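Side-chain contacts in deoxyribose-phosphate aldolase (Toxoplasma gondii, PDB 4EIV), which belongs to the deoxyribose-phosphate aldolases, enzymes built on a TIM barrel, and assembles here as two subunits: residues F29-A34 / T152-L157; A180-T185 / K266-G271; T198-S203 / I254-P259; M251-I254 / R260-V263. One frame throughout, in Å; residues are numbered along the deposited sequence.

Contact 1 (F29-A34 / T152-L157)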
loop_
_atom_site.group_PDB
_atom_site.type_symbol
_atom_site.label_atom_id
_atom_site.label_comp_id
_atom_site.label_asym_id
_atom_site.label_seq_id
_atom_site.Cartn_x
_atom_site.Cartn_y
_atom_site.Cartn_z
ATOM N N PHE A 29 -6.504 -4.653 5.539
ATOM C CA PHE A 29 -7.458 -5.165 4.546
ATOM C C PHE A 29 -8.623 -5.942 5.151
ATOM O O PHE A 29 -9.561 -6.308 4.433
ATOM C CB PHE A 29 -6.782 -6.181 3.610
ATOM C CG PHE A 29 -5.574 -5.669 2.894
ATOM C CD1 PHE A 29 -5.528 -4.378 2.393
ATOM C CD2 PHE A 29 -4.493 -6.524 2.662
ATOM C CE1 PHE A 29 -4.406 -3.927 1.709
ATOM C CE2 PHE A 29 -3.372 -6.072 1.962
ATOM C CZ PHE A 29 -3.344 -4.772 1.481
ATOM N N PHE A 30 -8.575 -6.189 6.455
ATOM C CA PHE A 30 -9.459 -7.189 7.042
ATOM C C PHE A 30 -10.858 -6.761 7.367
ATOM O O PHE A 30 -11.087 -5.670 7.892
ATOM C CB PHE A 30 -8.783 -7.789 8.309
ATOM C CG PHE A 30 -9.148 -9.227 8.608
ATOM C CD1 PHE A 30 -8.515 -10.252 7.937
ATOM C CD2 PHE A 30 -10.101 -9.558 9.549
ATOM C CE1 PHE A 30 -8.821 -11.550 8.202
ATOM C CE2 PHE A 30 -10.413 -10.885 9.813
ATOM C CZ PHE A 30 -9.779 -11.868 9.124
ATOM N N GLU A 31 -11.790 -7.664 7.055
ATOM C CA GLU A 31 -13.200 -7.513 7.409
ATOM C C GLU A 31 -13.596 -8.810 8.114
ATOM O O GLU A 31 -13.667 -9.866 7.499
ATOM C CB GLU A 31 -14.039 -7.246 6.157
ATOM C CG GLU A 31 -13.759 -5.888 5.538
ATOM C CD GLU A 31 -14.480 -5.624 4.252
ATOM O OE1 GLU A 31 -14.820 -6.574 3.541
ATOM O OE2 GLU A 31 -14.714 -4.436 3.941
ATOM N N VAL A 32 -13.841 -8.717 9.416
ATOM C CA VAL A 32 -14.138 -9.899 10.211
ATOM C C VAL A 32 -15.627 -10.252 10.153
ATOM O O VAL A 32 -16.473 -9.370 10.176
ATOM C CB VAL A 32 -13.671 -9.702 11.682
ATOM C CG1 VAL A 32 -14.466 -8.614 12.406
ATOM C CG2 VAL A 32 -13.670 -11.031 12.449
ATOM N N ALA A 33 -15.913 -11.541 10.061
ATOM C CA ALA A 33 -17.269 -12.042 9.996
ATOM C C ALA A 33 -17.883 -12.306 11.370
ATOM O O ALA A 33 -17.245 -12.886 12.238
ATOM C CB ALA A 33 -17.292 -13.343 9.181
ATOM N N ALA A 34 -19.137 -11.901 11.538
ATOM C CA ALA A 34 -19.968 -12.272 12.691
ATOM C C ALA A 34 -21.379 -12.434 12.096
ATOM O O ALA A 34 -22.272 -11.632 12.356
ATOM C CB ALA A 34 -19.917 -11.209 13.791
ATOM N N THR A 152 -20.659 1.417 -1.040
ATOM C CA THR A 152 -20.095 0.252 -1.681
ATOM C C THR A 152 -20.997 -0.966 -1.593
ATOM O O THR A 152 -21.451 -1.355 -0.501
ATOM C CB THR A 152 -18.741 -0.098 -1.023
ATOM O OG1 THR A 152 -17.827 1.001 -1.181
ATOM C CG2 THR A 152 -18.114 -1.354 -1.616
ATOM N N LEU A 153 -21.233 -1.566 -2.758
ATOM C CA LEU A 153 -21.972 -2.831 -2.882
ATOM C C LEU A 153 -21.002 -3.939 -3.292
ATOM O O LEU A 153 -20.434 -3.903 -4.407
ATOM C CB LEU A 153 -23.082 -2.759 -3.935
ATOM C CG LEU A 153 -23.876 -4.046 -4.204
ATOM C CD1 LEU A 153 -24.519 -4.574 -2.959
ATOM C CD2 LEU A 153 -24.911 -3.796 -5.306
ATOM N N LYS A 154 -20.770 -4.887 -2.397
ATOM C CA LYS A 154 -20.000 -6.073 -2.696
ATOM C C LYS A 154 -20.987 -7.170 -3.091
ATOM O O LYS A 154 -22.047 -7.302 -2.460
ATOM C CB LYS A 154 -19.215 -6.537 -1.498
ATOM C CG LYS A 154 -18.357 -5.476 -0.808
ATOM C CD LYS A 154 -17.221 -6.185 -0.125
ATOM C CE LYS A 154 -16.311 -5.324 0.727
ATOM N NZ LYS A 154 -16.970 -4.941 2.017
ATOM N N VAL A 155 -20.688 -7.905 -4.158
ATOM C CA VAL A 155 -21.539 -9.019 -4.580
ATOM C C VAL A 155 -20.775 -10.321 -4.298
ATOM O O VAL A 155 -19.645 -10.518 -4.765
ATOM C CB VAL A 155 -21.950 -8.890 -6.035
ATOM C CG1 VAL A 155 -22.842 -10.034 -6.470
ATOM C CG2 VAL A 155 -22.692 -7.579 -6.240
ATOM N N VAL A 156 -21.409 -11.198 -3.525
ATOM C CA VAL A 156 -20.846 -12.443 -3.058
ATOM C C VAL A 156 -21.258 -13.500 -4.070
ATOM O O VAL A 156 -22.444 -13.803 -4.229
ATOM C CB VAL A 156 -21.325 -12.742 -1.631
ATOM C CG1 VAL A 156 -20.632 -13.907 -1.102
ATOM C CG2 VAL A 156 -21.141 -11.553 -0.712
ATOM N N LEU A 157 -20.263 -14.128 -4.696
ATOM C CA LEU A 157 -20.505 -15.010 -5.830
ATOM C C LEU A 157 -20.749 -16.482 -5.501
ATOM O O LEU A 157 -21.214 -17.235 -6.371
ATOM C CB LEU A 157 -19.314 -14.923 -6.793
ATOM C CG LEU A 157 -19.015 -13.554 -7.387
ATOM C CD1 LEU A 157 -17.767 -13.647 -8.297
ATOM C CD2 LEU A 157 -20.201 -12.977 -8.148
#

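Contact 2 (A180-T185 / K266-G271)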
loop_
_atom_site.group_PDB
_atom_site.type_symbol
_atom_site.label_atom_id
_atom_site.label_comp_id
_atom_site.label_asym_id
_atom_site.label_seq_id
_atom_site.Cartn_x
_atom_site.Cartn_y
_atom_site.Cartn_z
ATOM N N ALA A 180 -21.899 -4.169 -9.544
ATOM C CA ALA A 180 -21.075 -4.444 -8.379
ATOM C C ALA A 180 -19.911 -3.457 -8.248
ATOM O O ALA A 180 -19.255 -3.135 -9.236
ATOM C CB ALA A 180 -20.491 -5.854 -8.482
ATOM N N ASP A 181 -19.660 -2.990 -7.021
ATOM C CA ASP A 181 -18.444 -2.234 -6.715
ATOM C C ASP A 181 -17.263 -3.114 -6.299
ATOM O O ASP A 181 -16.122 -2.665 -6.342
ATOM C CB ASP A 181 -18.713 -1.258 -5.581
ATOM C CG ASP A 181 -19.793 -0.276 -5.925
ATOM O OD1 ASP A 181 -19.661 0.510 -6.921
ATOM O OD2 ASP A 181 -20.808 -0.240 -5.191
ATOM N N PHE A 182 -17.544 -4.326 -5.819
ATOM C CA PHE A 182 -16.581 -5.327 -5.379
ATOM C C PHE A 182 -17.142 -6.692 -5.737
ATOM O O PHE A 182 -18.355 -6.919 -5.635
ATOM C CB PHE A 182 -16.415 -5.331 -3.843
ATOM C CG PHE A 182 -15.187 -4.612 -3.305
ATOM C CD1 PHE A 182 -15.176 -3.228 -3.141
ATOM C CD2 PHE A 182 -14.100 -5.346 -2.872
ATOM C CE1 PHE A 182 -14.050 -2.604 -2.594
ATOM C CE2 PHE A 182 -12.989 -4.740 -2.361
ATOM C CZ PHE A 182 -12.967 -3.399 -2.188
ATOM N N LEU A 183 -16.248 -7.623 -6.073
ATOM C CA LEU A 183 -16.576 -9.039 -6.213
ATOM C C LEU A 183 -15.961 -9.771 -5.033
ATOM O O LEU A 183 -14.761 -9.679 -4.791
ATOM C CB LEU A 183 -16.031 -9.623 -7.504
ATOM C CG LEU A 183 -16.601 -9.007 -8.771
ATOM C CD1 LEU A 183 -15.985 -9.682 -10.010
ATOM C CD2 LEU A 183 -18.136 -9.092 -8.805
ATOM N N GLN A 184 -16.812 -10.439 -4.261
ATOM C CA GLN A 184 -16.420 -11.175 -3.092
ATOM C C GLN A 184 -16.526 -12.646 -3.451
ATOM O O GLN A 184 -17.537 -13.118 -3.965
ATOM C CB GLN A 184 -17.315 -10.802 -1.912
ATOM C CG GLN A 184 -17.045 -11.619 -0.644
ATOM C CD GLN A 184 -17.792 -11.096 0.582
ATOM O OE1 GLN A 184 -18.088 -9.908 0.686
ATOM N NE2 GLN A 184 -18.111 -11.999 1.495
ATOM N N THR A 185 -15.489 -13.403 -3.138
ATOM C CA THR A 185 -15.429 -14.796 -3.554
ATOM C C THR A 185 -16.541 -15.671 -3.007
ATOM O O THR A 185 -17.077 -16.504 -3.705
ATOM C CB THR A 185 -14.080 -15.456 -3.119
ATOM O OG1 THR A 185 -13.900 -15.357 -1.692
ATOM C CG2 THR A 185 -12.902 -14.827 -3.835
ATOM N N LYS A 266 -9.555 -1.042 -2.948
ATOM C CA LYS A 266 -9.898 -2.040 -3.977
ATOM C C LYS A 266 -9.589 -3.490 -3.595
ATOM O O LYS A 266 -9.664 -4.382 -4.444
ATOM C CB LYS A 266 -9.199 -1.719 -5.281
ATOM C CG LYS A 266 -7.692 -1.683 -5.192
ATOM C CD LYS A 266 -7.032 -1.264 -6.553
ATOM C CE LYS A 266 -7.374 0.154 -7.038
ATOM N NZ LYS A 266 -6.775 0.496 -8.369
ATOM N N PHE A 267 -9.283 -3.733 -2.327
ATOM C CA PHE A 267 -8.917 -5.056 -1.860
ATOM C C PHE A 267 -9.336 -5.236 -0.431
ATOM O O PHE A 267 -9.125 -4.345 0.389
ATOM C CB PHE A 267 -7.420 -5.248 -1.986
ATOM C CG PHE A 267 -6.982 -6.604 -1.602
ATOM C CD1 PHE A 267 -7.443 -7.709 -2.300
ATOM C CD2 PHE A 267 -6.106 -6.796 -0.555
ATOM C CE1 PHE A 267 -7.039 -8.982 -1.936
ATOM C CE2 PHE A 267 -5.696 -8.066 -0.186
ATOM C CZ PHE A 267 -6.172 -9.167 -0.895
ATOM N N ARG A 268 -9.935 -6.399 -0.135
ATOM C CA ARG A 268 -10.323 -6.730 1.220
ATOM C C ARG A 268 -10.083 -8.224 1.417
ATOM O O ARG A 268 -10.140 -9.014 0.453
ATOM C CB ARG A 268 -11.800 -6.431 1.526
ATOM C CG ARG A 268 -12.261 -5.041 1.265
ATOM C CD ARG A 268 -11.724 -4.006 2.275
ATOM N NE ARG A 268 -11.854 -2.706 1.653
ATOM C CZ ARG A 268 -12.983 -2.024 1.525
ATOM N NH1 ARG A 268 -14.111 -2.447 2.071
ATOM N NH2 ARG A 268 -12.984 -0.891 0.852
ATOM N N VAL A 269 -9.844 -8.604 2.660
ATOM C CA VAL A 269 -9.754 -9.980 3.050
ATOM C C VAL A 269 -10.833 -10.200 4.095
ATOM O O VAL A 269 -10.870 -9.517 5.126
ATOM C CB VAL A 269 -8.387 -10.335 3.616
ATOM C CG1 VAL A 269 -8.367 -11.736 4.191
ATOM C CG2 VAL A 269 -7.341 -10.184 2.533
ATOM N N GLY A 270 -11.744 -11.124 3.823
ATOM C CA GLY A 270 -12.773 -11.509 4.792
ATOM C C GLY A 270 -12.364 -12.782 5.500
ATOM O O GLY A 270 -11.968 -13.742 4.871
ATOM N N GLY A 271 -12.460 -12.781 6.820
ATOM C CA GLY A 271 -12.113 -13.968 7.561
ATOM C C GLY A 271 -12.749 -14.007 8.930
ATOM O O GLY A 271 -13.485 -13.100 9.301
#

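Contact 3 (T198-S203 / I254-P259)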
loop_
_atom_site.group_PDB
_atom_site.type_symbol
_atom_site.label_atom_id
_atom_site.label_comp_id
_atom_site.label_asym_id
_atom_site.label_seq_id
_atom_site.Cartn_x
_atom_site.Cartn_y
_atom_site.Cartn_z
ATOM N N THR A 198 -10.304 -19.892 -7.853
ATOM C CA THR A 198 -11.389 -18.913 -7.986
ATOM C C THR A 198 -10.881 -17.484 -8.024
ATOM O O THR A 198 -11.458 -16.636 -8.714
ATOM C CB THR A 198 -12.492 -19.092 -6.917
ATOM O OG1 THR A 198 -12.013 -18.816 -5.593
ATOM C CG2 THR A 198 -13.089 -20.469 -6.986
ATOM N N VAL A 199 -9.837 -17.171 -7.264
ATOM C CA VAL A 199 -9.293 -15.811 -7.313
ATOM C C VAL A 199 -8.740 -15.513 -8.720
ATOM O O VAL A 199 -8.861 -14.391 -9.214
ATOM C CB VAL A 199 -8.232 -15.585 -6.198
ATOM C CG1 VAL A 199 -7.452 -14.265 -6.414
ATOM C CG2 VAL A 199 -8.898 -15.612 -4.837
ATOM N N HIS A 200 -8.108 -16.496 -9.348
ATOM C CA HIS A 200 -7.605 -16.315 -10.707
ATOM C C HIS A 200 -8.741 -16.005 -11.702
ATOM O O HIS A 200 -8.661 -15.053 -12.483
ATOM C CB HIS A 200 -6.806 -17.570 -11.114
ATOM C CG HIS A 200 -6.260 -17.519 -12.502
ATOM N ND1 HIS A 200 -6.644 -18.396 -13.489
ATOM C CD2 HIS A 200 -5.394 -16.657 -13.080
ATOM C CE1 HIS A 200 -6.002 -18.105 -14.604
ATOM N NE2 HIS A 200 -5.236 -17.054 -14.385
ATOM N N LEU A 201 -9.833 -16.767 -11.624
ATOM C CA LEU A 201 -10.969 -16.532 -12.503
ATOM C C LEU A 201 -11.616 -15.180 -12.304
ATOM O O LEU A 201 -11.974 -14.500 -13.262
ATOM C CB LEU A 201 -12.009 -17.652 -12.357
ATOM C CG LEU A 201 -11.599 -19.031 -12.850
ATOM C CD1 LEU A 201 -12.806 -19.950 -12.757
ATOM C CD2 LEU A 201 -11.076 -18.960 -14.284
ATOM N N ILE A 202 -11.789 -14.804 -11.040
ATOM C CA ILE A 202 -12.366 -13.517 -10.730
ATOM C C ILE A 202 -11.468 -12.379 -11.245
ATOM O O ILE A 202 -11.955 -11.381 -11.785
ATOM C CB ILE A 202 -12.660 -13.412 -9.218
ATOM C CG1 ILE A 202 -13.805 -14.372 -8.881
ATOM C CG2 ILE A 202 -13.050 -11.981 -8.840
ATOM C CD1 ILE A 202 -14.044 -14.590 -7.392
ATOM N N SER A 203 -10.162 -12.524 -11.068
ATOM C CA SER A 203 -9.206 -11.536 -11.542
ATOM C C SER A 203 -9.269 -11.358 -13.043
ATOM O O SER A 203 -9.250 -10.230 -13.524
ATOM C CB SER A 203 -7.792 -11.919 -11.118
ATOM O OG SER A 203 -7.652 -11.873 -9.704
ATOM N N ILE A 254 -0.477 -9.691 -6.100
ATOM C CA ILE A 254 0.595 -8.865 -6.690
ATOM C C ILE A 254 1.003 -9.378 -8.069
ATOM O O ILE A 254 1.123 -8.609 -9.035
ATOM C CB ILE A 254 1.831 -8.785 -5.798
ATOM C CG1 ILE A 254 1.502 -8.067 -4.495
ATOM C CG2 ILE A 254 2.987 -8.101 -6.537
ATOM C CD1 ILE A 254 2.560 -8.233 -3.411
ATOM N N PHE A 255 1.185 -10.694 -8.174
ATOM C CA PHE A 255 1.632 -11.296 -9.423
ATOM C C PHE A 255 0.589 -11.130 -10.530
ATOM O O PHE A 255 0.929 -10.757 -11.649
ATOM C CB PHE A 255 1.988 -12.773 -9.209
ATOM C CG PHE A 255 2.633 -13.410 -10.401
ATOM C CD1 PHE A 255 3.946 -13.106 -10.733
ATOM C CD2 PHE A 255 1.925 -14.291 -11.205
ATOM C CE1 PHE A 255 4.552 -13.685 -11.841
ATOM C CE2 PHE A 255 2.527 -14.877 -12.326
ATOM C CZ PHE A 255 3.840 -14.569 -12.635
ATOM N N GLU A 256 -0.674 -11.425 -10.223
ATOM C CA GLU A 256 -1.711 -11.372 -11.253
ATOM C C GLU A 256 -2.276 -9.987 -11.517
ATOM O O GLU A 256 -2.552 -9.656 -12.662
ATOM C CB GLU A 256 -2.868 -12.305 -10.922
ATOM C CG GLU A 256 -2.451 -13.758 -10.756
ATOM C CD GLU A 256 -3.636 -14.701 -10.842
ATOM O OE1 GLU A 256 -4.608 -14.357 -11.550
ATOM O OE2 GLU A 256 -3.575 -15.793 -10.240
ATOM N N ASN A 257 -2.441 -9.195 -10.463
ATOM C CA ASN A 257 -3.100 -7.892 -10.576
ATOM C C ASN A 257 -2.227 -6.683 -10.323
ATOM O O ASN A 257 -2.697 -5.561 -10.468
ATOM C CB ASN A 257 -4.300 -7.901 -9.628
ATOM C CG ASN A 257 -5.288 -8.995 -9.987
ATOM O OD1 ASN A 257 -5.615 -9.155 -11.174
ATOM N ND2 ASN A 257 -5.755 -9.761 -8.988
ATOM N N GLY A 258 -0.971 -6.904 -9.961
ATOM C CA GLY A 258 -0.027 -5.821 -9.747
ATOM C C GLY A 258 0.073 -5.349 -8.310
ATOM O O GLY A 258 -0.871 -5.486 -7.529
ATOM N N PRO A 259 1.213 -4.736 -7.946
ATOM C CA PRO A 259 1.369 -4.245 -6.588
ATOM C C PRO A 259 0.334 -3.214 -6.172
ATOM O O PRO A 259 -0.054 -3.155 -4.995
ATOM C CB PRO A 259 2.799 -3.664 -6.583
ATOM C CG PRO A 259 3.163 -3.498 -7.996
ATOM C CD PRO A 259 2.420 -4.523 -8.759
HETATM O O HOH W 1 -8.075 -8.189 -12.101
#

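Contact 4 (M251-I254 / R260-V263)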
loop_
_atom_site.group_PDB
_atom_site.type_symbol
_atom_site.label_atom_id
_atom_site.label_comp_id
_atom_site.label_asym_id
_atom_site.label_seq_id
_atom_site.Cartn_x
_atom_site.Cartn_y
_atom_site.Cartn_z
ATOM N N MET A 251 0.532 -12.625 -2.407
ATOM C CA MET A 251 1.461 -12.854 -3.505
ATOM C C MET A 251 0.746 -13.098 -4.819
ATOM O O MET A 251 1.171 -12.587 -5.868
ATOM C CB MET A 251 2.396 -14.019 -3.185
ATOM C CG MET A 251 3.326 -13.722 -2.029
ATOM S SD MET A 251 4.436 -12.321 -2.304
ATOM C CE MET A 251 5.718 -13.055 -3.331
ATOM N N GLN A 252 -0.340 -13.873 -4.780
ATOM C CA GLN A 252 -1.145 -14.096 -5.978
ATOM C C GLN A 252 -1.692 -12.775 -6.530
ATOM O O GLN A 252 -1.618 -12.528 -7.726
ATOM C CB GLN A 252 -2.309 -15.051 -5.688
ATOM C CG GLN A 252 -3.181 -15.307 -6.903
ATOM C CD GLN A 252 -4.298 -16.308 -6.687
ATOM O OE1 GLN A 252 -4.623 -16.667 -5.561
ATOM N NE2 GLN A 252 -4.891 -16.772 -7.785
ATOM N N MET A 253 -2.219 -11.931 -5.648
ATOM C CA MET A 253 -2.747 -10.644 -6.079
ATOM C C MET A 253 -1.659 -9.774 -6.723
ATOM O O MET A 253 -1.886 -9.178 -7.764
ATOM C CB MET A 253 -3.335 -9.891 -4.897
ATOM C CG MET A 253 -4.676 -10.385 -4.447
ATOM S SD MET A 253 -6.002 -10.004 -5.633
ATOM C CE MET A 253 -6.147 -8.260 -5.637
ATOM N N ILE A 254 -0.477 -9.691 -6.100
ATOM C CA ILE A 254 0.595 -8.865 -6.690
ATOM C C ILE A 254 1.003 -9.378 -8.069
ATOM O O ILE A 254 1.123 -8.609 -9.035
ATOM C CB ILE A 254 1.831 -8.785 -5.798
ATOM C CG1 ILE A 254 1.502 -8.067 -4.495
ATOM C CG2 ILE A 254 2.987 -8.101 -6.537
ATOM C CD1 ILE A 254 2.560 -8.233 -3.411
ATOM N N ARG A 260 -0.142 -2.419 -7.119
ATOM C CA ARG A 260 -1.152 -1.412 -6.823
ATOM C C ARG A 260 -2.539 -1.995 -6.535
ATOM O O ARG A 260 -3.426 -1.274 -6.100
ATOM C CB ARG A 260 -1.227 -0.402 -7.958
ATOM C CG ARG A 260 0.044 0.419 -8.119
ATOM C CD ARG A 260 -0.060 1.366 -9.315
ATOM N NE ARG A 260 1.116 2.231 -9.428
ATOM C CZ ARG A 260 2.300 1.868 -9.934
ATOM N NH1 ARG A 260 3.294 2.758 -9.984
ATOM N NH2 ARG A 260 2.511 0.623 -10.380
ATOM N N SER A 261 -2.732 -3.292 -6.751
ATOM C CA SER A 261 -4.041 -3.903 -6.503
ATOM C C SER A 261 -4.324 -4.172 -5.042
ATOM O O SER A 261 -5.491 -4.346 -4.680
ATOM C CB SER A 261 -4.185 -5.216 -7.261
ATOM O OG SER A 261 -3.383 -6.255 -6.762
ATOM N N ILE A 262 -3.294 -4.200 -4.200
ATOM C CA ILE A 262 -3.534 -4.498 -2.789
ATOM C C ILE A 262 -3.469 -3.209 -1.967
ATOM O O ILE A 262 -2.510 -2.919 -1.243
ATOM C CB ILE A 262 -2.661 -5.684 -2.250
ATOM C CG1 ILE A 262 -1.163 -5.455 -2.492
ATOM C CG2 ILE A 262 -3.078 -7.006 -2.913
ATOM C CD1 ILE A 262 -0.274 -6.407 -1.693
ATOM N N VAL A 263 -4.522 -2.423 -2.154
ATOM C CA VAL A 263 -4.782 -1.199 -1.402
ATOM C C VAL A 263 -6.234 -1.303 -0.922
ATOM O O VAL A 263 -7.105 -1.894 -1.611
ATOM C CB VAL A 263 -4.506 0.090 -2.203
ATOM C CG1 VAL A 263 -3.034 0.154 -2.588
ATOM C CG2 VAL A 263 -5.400 0.222 -3.410
#

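Contact 1 (F29-A34 / T152-L157)
Inside a closed eight-stranded parallel barrel, strands 30-34 and 152-156 face each other across the interior, and Glu31 and Lys154 bridge the gap with their side chains. The backbones never come near: the closest CA atoms, those of Glu31 and Lys154, are 12.3 Å apart. The contact is made by two long side chains reaching inward from opposite directions. Glu31 stretches out straight beyond CG, chi2 176°, and presents its carboxylate to the ammonium group. Lys154 is extended until its last bond, where chi4 of 75° turns NZ out of line with the chain. NZ then lies 3.0 Å from Glu31 OE2, meeting it on the syn side and 21° out of the carboxylate plane. The second bond, from Lys154 NZ to Glu31 OE1 at 3.1 Å, is weak, so the salt bridge is forked but uneven.

Neither end depends on this pair alone. Lys235 and Arg268 also form salt bridges with the Glu31 carboxylate, while Glu116 and Glu118 take up Lys154 NZ. Acidic and basic groups thus interleave in a buried network, which probably offsets the close approach of the Glu31 and Glu118 carboxylates. Strands 30-34 and 152-156 are joined here through charged side chains, without any backbone pairing, and the pair spans the interior of a closed parallel barrel, the TIM barrel.

Contact 2 (A180-T185 / K266-G271)
Lys266 meets the ring of Phe182 with its backbone: its carbonyl C lies 3.7 Å from Phe182 CZ, while its side chain starts off away from strand 182-184. One atom further on, Phe267 N is also 3.7 Å from Phe182 CZ, so the end of the ring sits against the peptide between the two residues, approaching it obliquely. Phe182 reaches this place with chi1 at -101°, well off a staggered position. The side chain of Phe267 itself leaves the contact, packing edge-to-face with Phe29 and touching Leu250 and Met253 of helix 243-257 on the outer side of the strand.

Arg268 turns back in and is the main side-chain partner. Its CG lies 3.7 Å from Phe182 CE2, and a bend at chi2 of -72° folds the rest of the chain round, carrying the guanidinium past the end of the ring. Phe182 CZ then stands 3.8 Å above one face of the guanidinium, offset toward its rim; the two planes are 51° apart, too inclined for a flat stack. The polar end is fixed by others: Glu31 and Glu116 pair with NH1, and the carbonyl of Arg264 takes NE. Past Val269, which faces helix 243-257, Gly270 returns to the inward-facing position but brings no side chain into the interior.

With strand 233-237 lying between them, strands 182-184 and 267-271 do not pair; they meet through the Phe182 ring, set against the 266-267 peptide and Arg268 in the interior of the TIM barrel.

Contact 3 (T198-S203 / I254-P259)
The imidazole of His200 has Glu256 OE1 at its edge, in the plane of the ring, and the carboxylate is turned 69° from that plane. The approach to CD2 is too short to be trusted, so only the general placement is safe. The amide of Asn257 also works at its edge: Ser203 OG lies exactly in its plane. These groups join helices 196-210 and 243-257, neighbours in the outer helical layer of the TIM barrel.

The firm link is the bond from Asn257 ND2 to Ser203 OG, 2.9 Å long and almost straight, with an N-H...O angle of 175°. Ser203 can accept it because its own proton is spent on Val199 O, one turn back, at 2.8 Å; chi1 of -66° swings OG beside the backbone N for this. Ser203 N binds Val199 O too, from the opposite face of the carbonyl plane. Glu256 has a surer partner than His200, since its OE2 accepts from Gln252 NE2.

Helix 243-257 gives way at Gly258, whose phi is positive. Just beyond, Pro259 packs on Asn28 of the second subunit. Asn257 OD1 has a weak hydrogen bond from Arg207 NH2. A water completes the junction of the two helices, donating to Asn257 OD1 at 2.8 Å and to Ser203 O at the same distance, so ND2 directly and OD1 through the water both reach Ser203.

Contact 4 (M251-I254 / R260-V263)
Chi1 of 55° wedges CG1 of Ile262 between its backbone N and carbonyl carbon, leaving CG2 beside the backbone N, and the two branches then touch different residues of helix 243-257. CG2 goes to Met253, CD1 at the end of the other branch to Ile254. Met253 answers with a chain bent twice, chi2 -70° and chi3 -66°, which curls its methyl CE round toward Ser261.

The tightest apolar meeting is Ile262 CG2 against Met253 CB at 3.5 Å, where the two side chains run alongside each other, pointing opposite ways. Next to it, Ile262 CD1 lies 3.7 Å from Ile254 CG1 and almost as near the CD1 of that residue, so the isoleucines meet through their longer branches. Ser261 lies beside them: its OG is 3.6 Å from Met253 CE. The same OG stands 3.4 Å from Met253 O without making a hydrogen bond to it; the hydroxyl is instead bonded to the carbonyl of Gly258, in the turn that follows the helix.

The chain has reversed here, and the segment after the helix folds back over its last turns on the way to strand 267-271. Phe267 also packs against Ile262, and Phe21 and Arg24 of the second subunit pack on Ile262 and Ile254. With no hydrogen bond across it, this contact probably rests on van der Waals fit and the burial of apolar surface, while the polar serine serves the turn rather than the helix.

Overall arrangement
Contacts 1 and 2 share the barrel interior, their centres about 5 Å apart, and together involve strands 30-34, 152-156, 182-184 and 267-271; the salt bridge from Arg268 NH1 to Glu31 OE2, 2.8 Å, fuses them. The centres of contacts 3 and 4 lie about 7 Å apart in the outer layer, each about 16 Å from the chain's centre, and the two share Ile254 and helix 243-257. Along the chain contact 1 closes first, and contacts 3 and 4 both fall within the loop that contact 2 closes. Phe267 joins the layers, its CD1 3.6 Å from Met253 CE. The protein thus has buried salt bridges in the barrel interior and a helical shell whose contacts 3 and 4 also border the second subunit.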